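Local coordinates for protein hydrogen peroxide-inducible genes activator (Corynebacterium glutamicum, PDB 6G1D) that senses hydrogen peroxide and, as a LysR-type transcription factor, probably switches the expression of peroxide-inducible genes, at residues L15-F18 with V19-E23; C24-F27 with G28-A31; T80-A83 with A84-F87; S256-P259 with W260-R264. The protein carries 1 engineered substitution. All blocks are in the same frame, centred on the assembly; numbering follows the deposited sequence. Where two conformers were deposited one is given.

Contact 1 of 4, residues L15-F18 with V19-E23; sequences LRTF and VTIAE
The methyl groups of T17 and I21 run side by side, both pointing the same way off helix 12-24, and CG2 of T17 meets CD1 of I21 at 3.6 Å. This is a one-turn i to i+4 pair. T17 offers its methyl rather than its hydroxyl because CG2 lies anti to the backbone N (the OG1 torsion is -74°), next to the carbonyl carbon and so turned along the helix toward I21. The I21 chain reaches back in turn, its CG1 only 3.2 Å from T17 O.

T20 instead turns its hydroxyl to the backbone. In one of its two conformers, with OG1 held beside the backbone N, the hydroxyl donates to R16 O at 2.8 Å, coming from above the carbonyl plane, some 40° out of it. The same oxygen also takes the straight amide bond from T20 N at 2.9 Å, with an N-H...O angle of 162°, so in that conformer one carbonyl is gripped twice by one residue. V19 CG2 sits against L15 O, while F18 swings its ring off the helix to lie on L48 and L56.

In the winged helix-turn-helix domain of LysR-type regulators, this first helix is packed on several sides: T17 and I21 turn to L41 of helix 38-52, and R16 and V19 to L81 of helix 68-95. L15 also packs on F87 of the second subunit. The chemistry implies a division of labour, in which methyls of T17 and I21 serve the apolar interior and the T20 hydroxyl, at least in that conformer, is satisfied locally by the main chain.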
loop_
_atom_site.group_PDB
_atom_site.type_symbol
_atom_site.label_atom_id
_atom_site.label_comp_id
_atom_site.label_asym_id
_atom_site.label_seq_id
_atom_site.Cartn_x
_atom_site.Cartn_y
_atom_site.Cartn_z
ATOM N N LEU B 15 -15.735 -35.285 0.441
ATOM C CA LEU B 15 -15.399 -33.905 0.141
ATOM C C LEU B 15 -13.968 -33.775 -0.339
ATOM O O LEU B 15 -13.719 -32.997 -1.274
ATOM C CB LEU B 15 -15.676 -32.997 1.335
ATOM C CG LEU B 15 -17.177 -32.845 1.710
ATOM C CD1 LEU B 15 -17.293 -31.912 2.911
ATOM C CD2 LEU B 15 -17.985 -32.317 0.559
ATOM N N ARG B 16 -13.025 -34.508 0.280
ATOM C CA ARG B 16 -11.624 -34.484 -0.179
ATOM C C ARG B 16 -11.545 -34.953 -1.623
ATOM O O ARG B 16 -10.887 -34.327 -2.452
ATOM C CB ARG B 16 -10.702 -35.332 0.706
ATOM C CG ARG B 16 -10.454 -34.649 2.058
ATOM C CD ARG B 16 -9.339 -35.158 2.950
ATOM N NE ARG B 16 -9.775 -36.202 3.882
ATOM C CZ ARG B 16 -10.189 -36.048 5.152
ATOM N NH1 ARG B 16 -10.239 -34.857 5.783
ATOM N NH2 ARG B 16 -10.522 -37.151 5.839
ATOM N N THR B 17 -12.247 -36.026 -1.956
ATOM C CA THR B 17 -12.291 -36.483 -3.336
ATOM C C THR B 17 -12.781 -35.415 -4.292
ATOM O O THR B 17 -12.171 -35.181 -5.327
ATOM C CB THR B 17 -13.136 -37.775 -3.490
ATOM O OG1 THR B 17 -12.412 -38.867 -2.978
ATOM C CG2 THR B 17 -13.463 -38.074 -4.946
ATOM N N PHE B 18 -13.892 -34.785 -3.956
ATOM C CA PHE B 18 -14.442 -33.720 -4.816
ATOM C C PHE B 18 -13.443 -32.573 -5.018
ATOM O O PHE B 18 -13.204 -32.132 -6.131
ATOM C CB PHE B 18 -15.751 -33.195 -4.184
ATOM C CG PHE B 18 -16.289 -31.940 -4.779
ATOM C CD1 PHE B 18 -16.340 -31.752 -6.163
ATOM C CD2 PHE B 18 -16.797 -30.932 -3.955
ATOM C CE1 PHE B 18 -16.872 -30.594 -6.690
ATOM C CE2 PHE B 18 -17.294 -29.772 -4.495
ATOM C CZ PHE B 18 -17.327 -29.619 -5.857
ATOM N N VAL B 19 -12.887 -32.088 -3.930
ATOM C CA VAL B 19 -12.009 -30.914 -3.969
ATOM C C VAL B 19 -10.732 -31.258 -4.772
ATOM O O VAL B 19 -10.298 -30.474 -5.612
ATOM C CB VAL B 19 -11.710 -30.438 -2.534
ATOM C CG1 VAL B 19 -10.530 -29.498 -2.471
ATOM C CG2 VAL B 19 -12.952 -29.789 -1.927
ATOM N N THR B 20 -10.215 -32.427 -4.479
ATOM C CA THR B 20 -9.033 -32.896 -5.202
ATOM C C THR B 20 -9.132 -33.051 -6.814
ATOM O O THR B 20 -8.425 -32.570 -7.743
ATOM C CB THR B 20 -8.578 -34.220 -4.608
ATOM O OG1 THR B 20 -8.193 -34.009 -3.257
ATOM C CG2 THR B 20 -7.411 -34.737 -5.352
ATOM N N ILE B 21 -10.295 -33.595 -7.123
ATOM C CA ILE B 21 -10.627 -33.698 -8.555
ATOM C C ILE B 21 -10.789 -32.308 -9.176
ATOM O O ILE B 21 -10.300 -32.048 -10.290
ATOM C CB ILE B 21 -11.897 -34.551 -8.844
ATOM C CG1 ILE B 21 -11.703 -36.005 -8.433
ATOM C CG2 ILE B 21 -12.189 -34.555 -10.358
ATOM C CD1 ILE B 21 -12.990 -36.777 -8.293
ATOM N N ALA B 22 -11.478 -31.424 -8.470
ATOM C CA ALA B 22 -11.711 -30.035 -8.956
ATOM C C ALA B 22 -10.402 -29.288 -9.195
ATOM O O ALA B 22 -10.290 -28.549 -10.166
ATOM C CB ALA B 22 -12.579 -29.243 -7.988
ATOM N N GLU B 23 -9.472 -29.437 -8.254
ATOM C CA GLU B 23 -8.103 -28.908 -8.322
ATOM C C GLU B 23 -7.102 -29.572 -9.315
ATOM O O GLU B 23 -6.345 -28.873 -9.971
ATOM C CB GLU B 23 -7.522 -28.754 -6.913
ATOM C CG GLU B 23 -8.244 -27.672 -6.122
ATOM C CD GLU B 23 -7.939 -27.671 -4.635
ATOM O OE1 GLU B 23 -7.167 -28.529 -4.165
ATOM O OE2 GLU B 23 -8.486 -26.804 -3.929
#

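Contact 2 of 4, residues C24-F27 with G28-A31; sequences CKHF and GTAA
This is a local contact across the tight turn between the first two helices of the LysR-type helix-turn-helix domain, where C24 ends helix 12-24 and helix 27-33 begins. The chain leaves the first helix at K25, whose phi is positive (60°), and H26 then occupies the N-cap position of the next one.

C24 faces the first turn of that second helix. Its SG, beside the backbone N, lies 3.9 Å from CG2 of T29 and is about as close to A30 CA, while its CB faces the CB of A30 at 4.2 Å. The contact is loose van der Waals packing over the sulfur and methylene rather than a polar one. H26 contributes mainly its CB, which passes 3.8 Å from T29 OG1, whereas the imidazole leads away from the helix and makes a weak bond from ND1 back to C24 O. That bond links the ring only loosely to the end of the preceding helix.

The main chain supplies the firm links. A30 N donates to H26 O at 3.0 Å, opening the helical pattern, and A31 N follows on to F27 O. F27 sends its ring the other way, among I21 of helix 12-24 and Q38, L41 and L45 of helix 38-52, so this turn joins three helices. The methyl of A30 packs against T20 and I21 of helix 12-24. That methyl carbon, A30 CB, also rests 3.3 Å from H26 O.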
loop_
_atom_site.group_PDB
_atom_site.type_symbol
_atom_site.label_atom_id
_atom_site.label_comp_id
_atom_site.label_asym_id
_atom_site.label_seq_id
_atom_site.Cartn_x
_atom_site.Cartn_y
_atom_site.Cartn_z
ATOM N N CYS B 24 -7.099 -30.905 -9.413
ATOM C CA CYS B 24 -6.212 -31.661 -10.332
ATOM C C CYS B 24 -6.665 -31.709 -11.783
ATOM O O CYS B 24 -5.822 -31.835 -12.677
ATOM C CB CYS B 24 -6.021 -33.107 -9.842
ATOM S SG CYS B 24 -5.189 -33.210 -8.258
ATOM N N LYS B 25 -7.981 -31.668 -12.002
ATOM C CA LYS B 25 -8.598 -31.745 -13.344
ATOM C C LYS B 25 -8.270 -33.058 -14.115
ATOM O O LYS B 25 -8.392 -33.142 -15.350
ATOM C CB LYS B 25 -8.198 -30.519 -14.200
ATOM C CG LYS B 25 -8.457 -29.163 -13.549
ATOM C CD LYS B 25 -9.945 -28.833 -13.488
ATOM C CE LYS B 25 -10.419 -28.195 -14.793
ATOM N NZ LYS B 25 -9.817 -26.852 -15.071
ATOM N N HIS B 26 -7.931 -34.093 -13.354
ATOM C CA HIS B 26 -7.613 -35.419 -13.890
ATOM C C HIS B 26 -7.898 -36.418 -12.791
ATOM O O HIS B 26 -7.438 -36.220 -11.660
ATOM C CB HIS B 26 -6.160 -35.522 -14.366
ATOM C CG HIS B 26 -5.888 -34.789 -15.637
ATOM N ND1 HIS B 26 -5.387 -33.505 -15.648
ATOM C CD2 HIS B 26 -6.083 -35.131 -16.930
ATOM C CE1 HIS B 26 -5.271 -33.092 -16.896
ATOM N NE2 HIS B 26 -5.693 -34.058 -17.692
ATOM N N PHE B 27 -8.661 -37.469 -13.112
ATOM C CA PHE B 27 -9.014 -38.505 -12.129
ATOM C C PHE B 27 -7.792 -39.249 -11.638
ATOM O O PHE B 27 -7.654 -39.469 -10.449
ATOM C CB PHE B 27 -10.033 -39.506 -12.729
ATOM C CG PHE B 27 -11.482 -39.092 -12.573
ATOM C CD1 PHE B 27 -12.251 -39.620 -11.538
ATOM C CD2 PHE B 27 -12.095 -38.222 -13.474
ATOM C CE1 PHE B 27 -13.583 -39.280 -11.388
ATOM C CE2 PHE B 27 -13.418 -37.854 -13.319
ATOM C CZ PHE B 27 -14.172 -38.381 -12.273
ATOM N N GLY B 28 -6.914 -39.647 -12.567
ATOM C CA GLY B 28 -5.688 -40.394 -12.224
ATOM C C GLY B 28 -4.767 -39.626 -11.299
ATOM O O GLY B 28 -4.300 -40.151 -10.298
ATOM N N THR B 29 -4.525 -38.366 -11.612
ATOM C CA THR B 29 -3.714 -37.499 -10.754
ATOM C C THR B 29 -4.406 -37.342 -9.400
ATOM O O THR B 29 -3.751 -37.418 -8.355
ATOM C CB THR B 29 -3.535 -36.098 -11.396
ATOM O OG1 THR B 29 -2.892 -36.238 -12.668
ATOM C CG2 THR B 29 -2.712 -35.164 -10.498
ATOM N N ALA B 30 -5.736 -37.164 -9.412
ATOM C CA ALA B 30 -6.467 -36.960 -8.156
ATOM C C ALA B 30 -6.365 -38.195 -7.276
ATOM O O ALA B 30 -6.136 -38.099 -6.065
ATOM C CB ALA B 30 -7.940 -36.592 -8.427
ATOM N N ALA B 31 -6.491 -39.354 -7.896
ATOM C CA ALA B 31 -6.447 -40.625 -7.178
ATOM C C ALA B 31 -5.083 -40.850 -6.560
ATOM O O ALA B 31 -4.981 -41.314 -5.420
ATOM C CB ALA B 31 -6.804 -41.802 -8.126
#

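Contact 3 of 4, residues T80-A83 with A84-F87; sequences TLDA and AESF
E85 folds its side chain back along the helix over the preceding turn, its CB 3.6 Å from L81 O and its carboxylate close to the same peptide. The first torsion, -97°, lies well away from the usual -60°, and with the chain extended beyond CG it sets OE1 3.3 Å from L81 O. Both atoms are acceptors, so this is proximity without a bond; the L81 oxygen is instead taken by E85 N at 2.9 Å, in a nearly straight link (167°).

A second acid shares this face. In one of the two conformers of D82, its OD1 stands 4.3 Å from OE1 of E85, a provisional approach of two like charges that probably disfavour each other somewhat, though both residues are exposed and solvent would soften the effect. S86 N and F87 N continue the helical ladder to D82 O and A83 O. The methyl of A84 lies 3.6 Å from T80 O.

All of this belongs to helix 68-95, the long helix that leads from the DNA-binding region toward the regulatory domain in LysR-type proteins. T80 and L81 pack on helix 12-24, the former against L12. T80 OG1 bonds to F76 O one turn back. T80 packs on A84, A83 on S79 and A84 on T80 of the second subunit, so one helix is shared between its own domain and the dimer partner.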
loop_
_atom_site.group_PDB
_atom_site.type_symbol
_atom_site.label_atom_id
_atom_site.label_comp_id
_atom_site.label_asym_id
_atom_site.label_seq_id
_atom_site.Cartn_x
_atom_site.Cartn_y
_atom_site.Cartn_z
ATOM N N THR B 80 -15.177 -26.695 4.844
ATOM C CA THR B 80 -15.388 -27.835 5.724
ATOM C C THR B 80 -14.067 -28.552 6.022
ATOM O O THR B 80 -13.753 -28.854 7.178
ATOM C CB THR B 80 -16.434 -28.815 5.137
ATOM O OG1 THR B 80 -17.612 -28.086 4.727
ATOM C CG2 THR B 80 -16.803 -29.870 6.177
ATOM N N LEU B 81 -13.300 -28.791 4.956
ATOM C CA LEU B 81 -12.001 -29.464 5.053
ATOM C C LEU B 81 -11.018 -28.614 5.879
ATOM O O LEU B 81 -10.278 -29.164 6.694
ATOM C CB LEU B 81 -11.423 -29.749 3.684
ATOM C CG LEU B 81 -12.258 -30.709 2.835
ATOM C CD1 LEU B 81 -11.743 -30.902 1.400
ATOM C CD2 LEU B 81 -12.357 -32.063 3.515
ATOM N N ASP B 82 -11.072 -27.284 5.697
ATOM C CA ASP B 82 -10.223 -26.367 6.464
ATOM C C ASP B 82 -10.613 -26.360 7.935
ATOM O O ASP B 82 -9.747 -26.376 8.804
ATOM C CB ASP B 82 -10.287 -24.923 5.911
ATOM C CG ASP B 82 -9.719 -24.780 4.483
ATOM O OD1 ASP B 82 -9.047 -25.700 3.967
ATOM O OD2 ASP B 82 -9.978 -23.725 3.862
ATOM N N ALA B 83 -11.910 -26.340 8.226
ATOM C CA ALA B 83 -12.345 -26.456 9.626
ATOM C C ALA B 83 -11.899 -27.795 10.254
ATOM O O ALA B 83 -11.475 -27.820 11.413
ATOM C CB ALA B 83 -13.851 -26.282 9.746
ATOM N N ALA B 84 -11.968 -28.896 9.498
ATOM C CA ALA B 84 -11.559 -30.201 10.036
ATOM C C ALA B 84 -10.049 -30.257 10.300
ATOM O O ALA B 84 -9.625 -30.771 11.321
ATOM C CB ALA B 84 -11.967 -31.324 9.106
ATOM N N GLU B 85 -9.255 -29.733 9.372
ATOM C CA GLU B 85 -7.794 -29.618 9.565
ATOM C C GLU B 85 -7.467 -28.776 10.806
ATOM O O GLU B 85 -6.606 -29.127 11.607
ATOM C CB GLU B 85 -7.104 -29.041 8.322
ATOM C CG GLU B 85 -6.524 -30.119 7.409
ATOM C CD GLU B 85 -6.298 -29.631 5.988
ATOM O OE1 GLU B 85 -7.293 -29.345 5.285
ATOM O OE2 GLU B 85 -5.124 -29.530 5.582
ATOM N N SER B 86 -8.170 -27.669 10.970
ATOM C CA SER B 86 -7.957 -26.834 12.157
ATOM C C SER B 86 -8.319 -27.565 13.469
ATOM O O SER B 86 -7.630 -27.405 14.478
ATOM C CB SER B 86 -8.719 -25.529 12.034
ATOM O OG SER B 86 -8.542 -24.751 13.189
ATOM N N PHE B 87 -9.377 -28.380 13.463
ATOM C CA PHE B 87 -9.717 -29.201 14.641
ATOM C C PHE B 87 -8.563 -30.144 14.956
ATOM O O PHE B 87 -8.128 -30.247 16.086
ATOM C CB PHE B 87 -11.019 -30.022 14.415
ATOM C CG PHE B 87 -11.320 -30.967 15.533
ATOM C CD1 PHE B 87 -12.033 -30.542 16.647
ATOM C CD2 PHE B 87 -10.863 -32.282 15.495
ATOM C CE1 PHE B 87 -12.266 -31.396 17.712
ATOM C CE2 PHE B 87 -11.115 -33.153 16.554
ATOM C CZ PHE B 87 -11.821 -32.708 17.667
#

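Contact 4 of 4, residues S256-P259 with W260-R264; sequences SAIP and WECTR
W260, on the short helix 258-261 of the LysR substrate-binding domain, a periplasmic-binding-protein-like fold, starts with CB 3.7 Å from A257 O. CG, held beside the backbone N (chi1 -59°), passes the carbonyl carbon of P259, and CD1 reaches 3.8 Å from S256 O, an oxygen lying in the ring plane at its edge. Over one face comes P259 CB, 4.2 Å from CD1. Beyond the two segments, the indole meets the ring of Y113 at about 30° between planes and packs on P116 and L313 of its own chain and on Q242 of the third subunit. A bound ethanediol, probably from the crystallisation liquor, lies close to it.

A257 O accepts two amides. W260 N approaches from well above the carbonyl plane, whereas E261 N arrives nearly in line with the C=O, at 2.9 Å. This bifurcated acceptor accompanies the passage from the 3-10 turn at 256-257 into the helix. One residue on, C262 N donates to I258 O, and SG of C262 comes to 4.3 Å from CG1 of I258.

E261 leaves the helix with a bend at chi2 that carries its carboxylate to Y113 and T238. R264 curls back over the end of the helix: NH2 makes a salt bridge with E261 OE1, giving that buried acid a positive partner that would probably favour its charged form. E261 O, which takes NE of R264 at 3.0 Å, lies 22° out of the guanidinium plane.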
loop_
_atom_site.group_PDB
_atom_site.type_symbol
_atom_site.label_atom_id
_atom_site.label_comp_id
_atom_site.label_asym_id
_atom_site.label_seq_id
_atom_site.Cartn_x
_atom_site.Cartn_y
_atom_site.Cartn_z
ATOM N N SER B 256 23.129 -9.793 18.960
ATOM C CA SER B 256 22.713 -11.039 18.282
ATOM C C SER B 256 22.853 -10.942 16.784
ATOM O O SER B 256 22.994 -11.958 16.132
ATOM C CB SER B 256 21.278 -11.458 18.646
ATOM O OG SER B 256 20.333 -10.510 18.160
ATOM N N ALA B 257 22.820 -9.732 16.217
ATOM C CA ALA B 257 23.043 -9.558 14.787
ATOM C C ALA B 257 24.501 -9.795 14.307
ATOM O O ALA B 257 24.735 -9.986 13.101
ATOM C CB ALA B 257 22.582 -8.187 14.320
ATOM N N ILE B 258 25.458 -9.740 15.214
ATOM C CA ILE B 258 26.887 -9.730 14.837
ATOM C C ILE B 258 27.276 -10.798 13.828
ATOM O O ILE B 258 27.811 -10.470 12.774
ATOM C CB ILE B 258 27.779 -9.689 16.090
ATOM C CG1 ILE B 258 27.719 -8.284 16.713
ATOM C CG2 ILE B 258 29.235 -10.029 15.775
ATOM C CD1 ILE B 258 28.243 -8.210 18.123
ATOM N N PRO B 259 26.969 -12.083 14.101
ATOM C CA PRO B 259 27.485 -13.086 13.163
ATOM C C PRO B 259 26.845 -13.023 11.800
ATOM O O PRO B 259 27.388 -13.562 10.856
ATOM C CB PRO B 259 27.139 -14.431 13.824
ATOM C CG PRO B 259 26.798 -14.117 15.226
ATOM C CD PRO B 259 26.320 -12.689 15.278
ATOM N N TRP B 260 25.668 -12.415 11.708
ATOM C CA TRP B 260 24.874 -12.426 10.474
ATOM C C TRP B 260 25.058 -11.193 9.618
ATOM O O TRP B 260 24.814 -11.250 8.443
ATOM C CB TRP B 260 23.385 -12.588 10.840
ATOM C CG TRP B 260 23.155 -13.848 11.588
ATOM C CD1 TRP B 260 23.046 -13.984 12.916
ATOM C CD2 TRP B 260 23.123 -15.166 11.037
ATOM N NE1 TRP B 260 22.885 -15.324 13.256
ATOM C CE2 TRP B 260 22.882 -16.055 12.100
ATOM C CE3 TRP B 260 23.200 -15.666 9.742
ATOM C CZ2 TRP B 260 22.824 -17.434 11.922
ATOM C CZ3 TRP B 260 23.102 -17.053 9.556
ATOM C CH2 TRP B 260 22.935 -17.918 10.650
ATOM N N GLU B 261 25.444 -10.087 10.249
ATOM C CA GLU B 261 25.512 -8.788 9.594
ATOM C C GLU B 261 26.897 -8.139 9.611
ATOM O O GLU B 261 27.205 -7.384 8.694
ATOM C CB GLU B 261 24.519 -7.812 10.275
ATOM C CG GLU B 261 23.066 -8.262 10.397
ATOM C CD GLU B 261 22.299 -8.456 9.074
ATOM O OE1 GLU B 261 22.865 -8.161 8.001
ATOM O OE2 GLU B 261 21.098 -8.912 9.111
ATOM N N CYS B 262 27.701 -8.402 10.646
ATOM C CA CYS B 262 28.906 -7.607 10.939
ATOM C C CYS B 262 30.233 -8.254 10.636
ATOM O O CYS B 262 31.250 -7.686 10.995
ATOM C CB CYS B 262 28.949 -7.221 12.410
ATOM S SG CYS B 262 27.497 -6.363 12.924
ATOM N N THR B 263 30.221 -9.419 9.989
ATOM C CA THR B 263 31.451 -10.124 9.618
ATOM C C THR B 263 31.817 -9.929 8.159
ATOM O O THR B 263 32.901 -10.345 7.751
ATOM C CB THR B 263 31.340 -11.633 9.883
ATOM O OG1 THR B 263 30.303 -12.186 9.072
ATOM C CG2 THR B 263 31.030 -11.876 11.362
ATOM N N ARG B 264 30.946 -9.278 7.367
ATOM C CA ARG B 264 31.288 -9.043 5.966
ATOM C C ARG B 264 32.527 -8.139 5.866
ATOM O O ARG B 264 32.810 -7.398 6.806
ATOM C CB ARG B 264 30.112 -8.475 5.201
ATOM C CG ARG B 264 29.761 -7.065 5.562
ATOM C CD ARG B 264 28.418 -6.658 4.965
ATOM N NE ARG B 264 27.331 -7.247 5.719
ATOM C CZ ARG B 264 26.073 -7.356 5.310
ATOM N NH1 ARG B 264 25.692 -6.877 4.122
ATOM N NH2 ARG B 264 25.172 -7.924 6.113
HETATM O O HOH W 1 29.832 -14.930 10.931
#

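From the N terminus the contacts follow in series; each spans adjoining residues, so none encloses or crosses another and none closes a long loop. Contact 1 lies within helix 12-24, contact 2 in the turn that leads into helix 27-33, and the two pack directly, I21 CD1 lying 4.0 Å from F27 CE1. Contact 3, on helix 68-95, returns to contact 1 where T80 CG2 meets L15 CD1 at 3.9 Å, and both touch the second subunit. Contacts 2 and 3 remain about 12 Å apart at their nearest atoms. Contact 4 stands alone in the regulatory domain, its centre about 48 Å from that of contact 1, and faces the third subunit.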